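Local coordinates for bifunctional purine biosynthetic protein ADE5,7 (Cryptococcus neoformans var. grubii serotype A, PDB 7LVO) that catalyses two ATP-dependent steps of de novo purine biosynthesis, this chain being the N-terminal half that ligates glycine to phosphoribosylamine, at residues Ser188-Ser193 / Phe211-Ser216; Lys262-Gly267 / Glu386-Ser391. All blocks are in the same frame, centred on the assembly; numbering follows the deposited sequence.

Contact 1 (Ser188-Ser193 / Phe211-Ser216)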
ATOM      1  N   SER A 188       4.682  17.281 -18.323  1.00 42.56           N
ATOM      2  CA  SER A 188       3.720  16.199 -18.443  1.00 45.30           C
ATOM      3  C   SER A 188       4.230  14.967 -17.710  1.00 45.40           C
ATOM      4  O   SER A 188       5.434  14.805 -17.483  1.00 48.32           O
ATOM      5  CB  SER A 188       3.452  15.850 -19.917  1.00 37.80           C
ATOM      6  OG  SER A 188       2.927  16.962 -20.619  1.00 42.71           O
ATOM      7  N   VAL A 189       3.293  14.097 -17.339  1.00 39.29           N
ATOM      8  CA  VAL A 189       3.591  12.823 -16.699  1.00 40.38           C
ATOM      9  C   VAL A 189       2.995  11.720 -17.561  1.00 45.15           C
ATOM     10  O   VAL A 189       1.800  11.748 -17.875  1.00 32.67           O
ATOM     11  CB  VAL A 189       3.033  12.757 -15.266  1.00 44.97           C
ATOM     12  CG1 VAL A 189       3.473  11.472 -14.588  1.00 37.42           C
ATOM     13  CG2 VAL A 189       3.475  13.975 -14.465  1.00 46.92           C
ATOM     14  N   ILE A 190       3.826  10.755 -17.943  1.00 44.90           N
ATOM     15  CA  ILE A 190       3.419   9.644 -18.796  1.00 44.31           C
ATOM     16  C   ILE A 190       3.349   8.396 -17.929  1.00 46.20           C
ATOM     17  O   ILE A 190       4.374   7.937 -17.405  1.00 47.72           O
ATOM     18  CB  ILE A 190       4.387   9.448 -19.972  1.00 49.41           C
ATOM     19  CG1 ILE A 190       4.452  10.720 -20.819  1.00 39.52           C
ATOM     20  CG2 ILE A 190       3.965   8.253 -20.818  1.00 50.32           C
ATOM     21  CD1 ILE A 190       5.432  10.639 -21.975  1.00 50.89           C
ATOM     22  N   LYS A 191       2.146   7.847 -17.781  1.00 41.91           N
ATOM     23  CA  LYS A 191       1.905   6.692 -16.932  1.00 40.32           C
ATOM     24  C   LYS A 191       1.353   5.537 -17.755  1.00 37.92           C
ATOM     25  O   LYS A 191       0.456   5.724 -18.582  1.00 39.11           O
ATOM     26  CB  LYS A 191       0.921   7.027 -15.807  1.00 39.47           C
ATOM     27  CG  LYS A 191       1.394   8.115 -14.855  1.00 43.17           C
ATOM     28  CD  LYS A 191       0.378   8.336 -13.748  1.00 32.27           C
ATOM     29  CE  LYS A 191       0.851   9.385 -12.758  1.00 37.35           C
ATOM     30  NZ  LYS A 191      -0.145   9.583 -11.662  1.00 42.55           N
ATOM     31  N   ALA A 192       1.892   4.345 -17.521  1.00 51.22           N
ATOM     32  CA  ALA A 192       1.339   3.130 -18.107  1.00 48.08           C
ATOM     33  C   ALA A 192       0.112   2.704 -17.309  1.00 42.54           C
ATOM     34  O   ALA A 192       0.185   2.541 -16.086  1.00 43.41           O
ATOM     35  CB  ALA A 192       2.383   2.017 -18.118  1.00 43.81           C
ATOM     36  N   SER A 193      -1.017   2.534 -18.002  1.00 44.84           N
ATOM     37  CA  SER A 193      -2.268   2.220 -17.318  1.00 47.37           C
ATOM     38  C   SER A 193      -2.134   0.954 -16.480  1.00 43.71           C
ATOM     39  O   SER A 193      -2.538   0.924 -15.311  1.00 40.17           O
ATOM     40  CB  SER A 193      -3.397   2.072 -18.336  1.00 38.38           C
ATOM     41  OG  SER A 193      -3.143   0.992 -19.219  1.00 60.81           O
ATOM     42  N   PHE A 211       8.248  12.579 -25.840  1.00 54.21           N
ATOM     43  CA  PHE A 211       8.084  11.816 -27.073  1.00 50.45           C
ATOM     44  C   PHE A 211       8.841  10.494 -27.004  1.00 51.53           C
ATOM     45  O   PHE A 211       8.348   9.459 -27.470  1.00 49.78           O
ATOM     46  CB  PHE A 211       8.553  12.643 -28.270  1.00 55.32           C
ATOM     47  CG  PHE A 211       7.961  14.022 -28.322  1.00 67.39           C
ATOM     48  CD1 PHE A 211       6.599  14.203 -28.496  1.00 66.53           C
ATOM     49  CD2 PHE A 211       8.770  15.141 -28.209  1.00 74.28           C
ATOM     50  CE1 PHE A 211       6.052  15.473 -28.546  1.00 60.86           C
ATOM     51  CE2 PHE A 211       8.230  16.414 -28.257  1.00 72.55           C
ATOM     52  CZ  PHE A 211       6.870  16.579 -28.426  1.00 62.66           C
ATOM     53  N   ALA A 212      10.042  10.507 -26.426  1.00 53.53           N
ATOM     54  CA  ALA A 212      10.780   9.262 -26.242  1.00 58.63           C
ATOM     55  C   ALA A 212      10.070   8.346 -25.255  1.00 65.63           C
ATOM     56  O   ALA A 212      10.001   7.127 -25.466  1.00 58.22           O
ATOM     57  CB  ALA A 212      12.202   9.559 -25.775  1.00 55.26           C
ATOM     58  N   ALA A 213       9.533   8.913 -24.171  1.00 64.04           N
ATOM     59  CA  ALA A 213       8.813   8.114 -23.189  1.00 57.40           C
ATOM     60  C   ALA A 213       7.527   7.524 -23.754  1.00 55.48           C
ATOM     61  O   ALA A 213       7.056   6.502 -23.244  1.00 62.69           O
ATOM     62  CB  ALA A 213       8.503   8.955 -21.950  1.00 48.06           C
ATOM     63  N   LEU A 214       6.953   8.137 -24.789  1.00 50.04           N
ATOM     64  CA  LEU A 214       5.755   7.579 -25.407  1.00 56.96           C
ATOM     65  C   LEU A 214       6.088   6.392 -26.303  1.00 61.94           C
ATOM     66  O   LEU A 214       5.337   5.412 -26.345  1.00 58.45           O
ATOM     67  CB  LEU A 214       5.017   8.654 -26.208  1.00 42.17           C
ATOM     68  CG  LEU A 214       4.347   9.769 -25.404  1.00 48.74           C
ATOM     69  CD1 LEU A 214       3.628  10.736 -26.335  1.00 41.96           C
ATOM     70  CD2 LEU A 214       3.383   9.187 -24.381  1.00 39.25           C
ATOM     71  N   LYS A 215       7.207   6.463 -27.029  1.00 59.00           N
ATOM     72  CA  LYS A 215       7.602   5.345 -27.880  1.00 64.39           C
ATOM     73  C   LYS A 215       8.101   4.163 -27.060  1.00 68.55           C
ATOM     74  O   LYS A 215       7.964   3.011 -27.489  1.00 67.71           O
ATOM     75  CB  LYS A 215       8.673   5.790 -28.877  1.00 63.54           C
ATOM     76  CG  LYS A 215       9.296   4.648 -29.667  1.00 66.53           C
ATOM     77  CD  LYS A 215      10.184   5.161 -30.788  1.00 63.79           C
ATOM     78  CE  LYS A 215       9.372   5.888 -31.847  1.00 63.72           C
ATOM     79  NZ  LYS A 215      10.223   6.366 -32.972  1.00 65.23           N
ATOM     80  N   SER A 216       8.680   4.422 -25.886  1.00 67.87           N
ATOM     81  CA  SER A 216       9.172   3.338 -25.046  1.00 67.43           C
ATOM     82  C   SER A 216       8.042   2.559 -24.385  1.00 74.46           C
ATOM     83  O   SER A 216       8.261   1.422 -23.956  1.00 81.76           O
ATOM     84  CB  SER A 216      10.113   3.892 -23.975  1.00 68.27           C
ATOM     85  OG  SER A 216       9.464   4.872 -23.180  1.00 70.21           O
TER
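Ile190 sends its CD1 methyl into the angle between Ala213 and Leu214, and every side-chain approach between the strand residues 188-193 and the helical residues 211-216 involves this one isoleucine. Its CD1 lies 3.5 Å from Ala213 CB, which points toward the strand, and the same methyl is also 3.5 Å from Leu214 CD2, a carbon pair closer than ordinary van der Waals contact. Leu214 leaves the helix at a slant, yet its CD2 branch reaches the strand and touches two parts of the isoleucine: besides CD1 it meets Ile190 CG2 at 3.7 Å. The leucine methyl therefore rests against the fork of the isoleucine, and the two side chains cross at about a right angle. Torsions account for the reach. In Ile190, CG1 is anti to the carbonyl carbon (chi1 -59°) and the chain then runs on extended (chi2 178°), which carries CD1 out to the helix. With 140 Å² buried in all and the backbones 7.1 Å apart between Ile190 CA and Ala213 CA, these three buried residues form an interlayer contact that is wholly apolar. On the helix, Ser216 OG donates to Ala213 O at 2.9 Å, turning the hydroxyl back onto the helix backbone three residues earlier; it approaches from above the carbonyl plane, at a C=O...donor angle of 99°. The contact packs helix 207-218 against one side of the antiparallel sheet of the ATP-grasp domain, in a region predicted to bind ATP. Strand 188-192 is an inner strand there, between 229-234 and 201-202; Val230 and Leu202 extend the apolar layer around Ile190 and Ala213, while helix 171-179 meets Leu214 through Ala174 and Ile178.

Contact 2 (Lys262-Gly267 / Glu386-Ser391)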
ATOM      1  N   LYS A 262       9.493   8.373  -0.872  1.00 30.17           N
ATOM      2  CA  LYS A 262       9.630   7.508  -2.037  1.00 34.06           C
ATOM      3  C   LYS A 262      11.084   7.391  -2.481  1.00 36.30           C
ATOM      4  O   LYS A 262      11.512   6.329  -2.941  1.00 40.52           O
ATOM      5  CB  LYS A 262       8.767   8.038  -3.185  1.00 44.86           C
ATOM      6  CG  LYS A 262       7.271   7.972  -2.934  1.00 50.17           C
ATOM      7  CD  LYS A 262       6.489   8.573  -4.103  1.00 61.71           C
ATOM      8  CE  LYS A 262       4.987   8.410  -3.913  1.00 72.94           C
ATOM      9  NZ  LYS A 262       4.209   8.985  -5.050  1.00 58.14           N
ATOM     10  N   ARG A 263      11.854   8.466  -2.352  1.00 33.91           N
ATOM     11  CA  ARG A 263      13.201   8.501  -2.912  1.00 44.73           C
ATOM     12  C   ARG A 263      14.214   7.860  -1.968  1.00 41.43           C
ATOM     13  O   ARG A 263      14.046   7.853  -0.744  1.00 33.15           O
ATOM     14  CB  ARG A 263      13.606   9.942  -3.222  1.00 40.48           C
ATOM     15  CG  ARG A 263      12.843  10.552  -4.391  1.00 50.47           C
ATOM     16  CD  ARG A 263      13.020  12.062  -4.455  1.00 56.24           C
ATOM     17  NE  ARG A 263      12.372  12.638  -5.628  1.00 61.78           N
ATOM     18  CZ  ARG A 263      12.964  12.808  -6.805  1.00 66.33           C
ATOM     19  NH1 ARG A 263      14.223  12.453  -7.004  1.00 71.45           N
ATOM     20  NH2 ARG A 263      12.275  13.349  -7.805  1.00 62.19           N
ATOM     21  N   ILE A 264      15.288   7.329  -2.558  1.00 39.14           N
ATOM     22  CA  ILE A 264      16.270   6.578  -1.783  1.00 38.83           C
ATOM     23  C   ILE A 264      17.248   7.512  -1.083  1.00 42.07           C
ATOM     24  O   ILE A 264      17.692   7.231   0.034  1.00 38.33           O
ATOM     25  CB  ILE A 264      16.997   5.579  -2.701  1.00 43.94           C
ATOM     26  CG1 ILE A 264      17.892   4.641  -1.889  1.00 46.12           C
ATOM     27  CG2 ILE A 264      17.844   6.316  -3.739  1.00 37.64           C
ATOM     28  CD1 ILE A 264      17.132   3.673  -1.007  1.00 44.89           C
ATOM     29  N   GLY A 265      17.603   8.626  -1.720  1.00 43.57           N
ATOM     30  CA  GLY A 265      18.622   9.504  -1.165  1.00 35.43           C
ATOM     31  C   GLY A 265      18.051  10.474  -0.142  1.00 41.41           C
ATOM     32  O   GLY A 265      16.933  10.975  -0.277  1.00 42.78           O
ATOM     33  N   GLU A 266      18.842  10.736   0.895  1.00 35.82           N
ATOM     34  CA  GLU A 266      18.456  11.706   1.909  1.00 40.29           C
ATOM     35  C   GLU A 266      18.190  13.067   1.266  1.00 44.78           C
ATOM     36  O   GLU A 266      18.701  13.392   0.188  1.00 38.82           O
ATOM     37  CB  GLU A 266      19.542  11.831   2.973  1.00 47.08           C
ATOM     38  CG  GLU A 266      19.774  10.560   3.779  1.00 48.10           C
ATOM     39  CD  GLU A 266      20.832  10.732   4.852  1.00 54.63           C
ATOM     40  OE1 GLU A 266      21.541  11.763   4.833  1.00 58.25           O
ATOM     41  OE2 GLU A 266      20.958   9.834   5.718  1.00 45.10           O
ATOM     42  N   GLY A 267      17.373  13.867   1.947  1.00 45.90           N
ATOM     43  CA  GLY A 267      16.941  15.129   1.392  1.00 42.75           C
ATOM     44  C   GLY A 267      15.940  15.015   0.270  1.00 47.66           C
ATOM     45  O   GLY A 267      15.714  15.996  -0.441  1.00 44.66           O
ATOM     46  N   GLU A 386      22.098  -3.336  -0.359  1.00 35.28           N
ATOM     47  CA  GLU A 386      23.056  -2.571  -1.146  1.00 40.51           C
ATOM     48  C   GLU A 386      22.672  -2.586  -2.621  1.00 32.92           C
ATOM     49  O   GLU A 386      22.564  -3.653  -3.233  1.00 31.68           O
ATOM     50  CB  GLU A 386      24.458  -3.149  -0.954  1.00 39.72           C
ATOM     51  CG  GLU A 386      25.549  -2.418  -1.709  1.00 55.40           C
ATOM     52  CD  GLU A 386      26.927  -3.025  -1.475  1.00 51.48           C
ATOM     53  OE1 GLU A 386      27.043  -3.928  -0.618  1.00 47.46           O
ATOM     54  OE2 GLU A 386      27.885  -2.597  -2.147  1.00 55.92           O
ATOM     55  N   GLY A 387      22.474  -1.395  -3.193  1.00 41.37           N
ATOM     56  CA  GLY A 387      22.157  -1.226  -4.597  1.00 41.80           C
ATOM     57  C   GLY A 387      20.717  -0.833  -4.859  1.00 41.41           C
ATOM     58  O   GLY A 387      20.443  -0.151  -5.857  1.00 43.04           O
ATOM     59  N   TYR A 388      19.796  -1.259  -4.001  1.00 42.97           N
ATOM     60  CA  TYR A 388      18.391  -0.900  -4.158  1.00 42.71           C
ATOM     61  C   TYR A 388      18.255   0.617  -4.292  1.00 34.85           C
ATOM     62  O   TYR A 388      18.945   1.363  -3.587  1.00 41.49           O
ATOM     63  CB  TYR A 388      17.596  -1.412  -2.951  1.00 38.41           C
ATOM     64  CG  TYR A 388      16.119  -1.106  -2.983  1.00 34.15           C
ATOM     65  CD1 TYR A 388      15.232  -1.940  -3.646  1.00 35.49           C
ATOM     66  CD2 TYR A 388      15.610   0.012  -2.339  1.00 35.71           C
ATOM     67  CE1 TYR A 388      13.878  -1.661  -3.678  1.00 35.26           C
ATOM     68  CE2 TYR A 388      14.260   0.293  -2.360  1.00 36.97           C
ATOM     69  CZ  TYR A 388      13.398  -0.542  -3.034  1.00 38.13           C
ATOM     70  OH  TYR A 388      12.046  -0.261  -3.053  1.00 30.44           O
ATOM     71  N   PRO A 389      17.375   1.116  -5.178  1.00 33.62           N
ATOM     72  CA  PRO A 389      16.426   0.404  -6.044  1.00 45.21           C
ATOM     73  C   PRO A 389      17.051  -0.275  -7.259  1.00 39.80           C
ATOM     74  O   PRO A 389      16.321  -0.808  -8.096  1.00 42.44           O
ATOM     75  CB  PRO A 389      15.471   1.522  -6.502  1.00 42.79           C
ATOM     76  CG  PRO A 389      16.325   2.742  -6.505  1.00 36.94           C
ATOM     77  CD  PRO A 389      17.279   2.580  -5.343  1.00 42.74           C
ATOM     78  N   GLY A 390      18.374  -0.260  -7.350  1.00 43.08           N
ATOM     79  CA  GLY A 390      19.072  -0.949  -8.413  1.00 44.12           C
ATOM     80  C   GLY A 390      19.227  -2.425  -8.110  1.00 41.37           C
ATOM     81  O   GLY A 390      18.509  -2.999  -7.287  1.00 29.22           O
ATOM     82  N   SER A 391      20.184  -3.048  -8.793  1.00 38.10           N
ATOM     83  CA  SER A 391      20.493  -4.446  -8.530  1.00 36.13           C
ATOM     84  C   SER A 391      21.136  -4.590  -7.156  1.00 31.93           C
ATOM     85  O   SER A 391      21.965  -3.771  -6.750  1.00 37.16           O
ATOM     86  CB  SER A 391      21.422  -4.996  -9.611  1.00 41.54           C
ATOM     87  OG  SER A 391      22.609  -4.230  -9.703  1.00 47.62           O
TER
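Ile264 lies against the Tyr388-Pro389 step, and its closest packing is with the proline ring and the peptide oxygen rather than with the aromatic ring. Ile264 CB is 4.0 Å from Pro389 CD, while its CG1 comes within 3.8 Å of Tyr388 O. Having CG1 anti to the backbone N (chi1 -172°) extends that branch toward the loop 386-391. Looser is the aromatic side: Ile264 CD1 reaches only the edge of the tyrosine ring, near its plane, at 4.2 Å from Tyr388 CD2. One face of that ring is occupied from within its own loop by Pro389 CB, 4.3 Å above the ring centre, an arrangement consistent with the cis peptide between the two residues. Only 108 Å² is buried, and Ile264, Tyr388 and Pro389 all remain partly exposed, so this small interface keeps a solvent side even where its side chains meet. Tyr388 OH is hydrogen-bonded to Gly274 N, tying the ring to the loop that follows the corner. The chain turns that corner at Ile264, next to strand 259-263, an outermost strand of a five-stranded antiparallel sheet, and the contact is a corner-to-loop junction beside this antiparallel sheet, joining the ATP-grasp and C-domain sequence regions of GAR synthetase.

Contact 1 is core and contact 2 is surface: all three touching residues are buried in the first and none in the second. They share no strand or helix. Residues 188-193 and 211-216 join a sheet and a helix within the ATP-grasp region, whereas 262-267 and 386-391 bring together a strand corner and a loop whose closest ends are 119 residues apart, from the ATP-grasp and C-domain ranges. Both rely on an isoleucine, but contact 1 packs methyl on methyl, while contact 2 adds a proline ring, an aromatic edge and a peptide oxygen at longer range. Their centres lie about 23 Å apart and their nearest atoms about 8 Å, without touching.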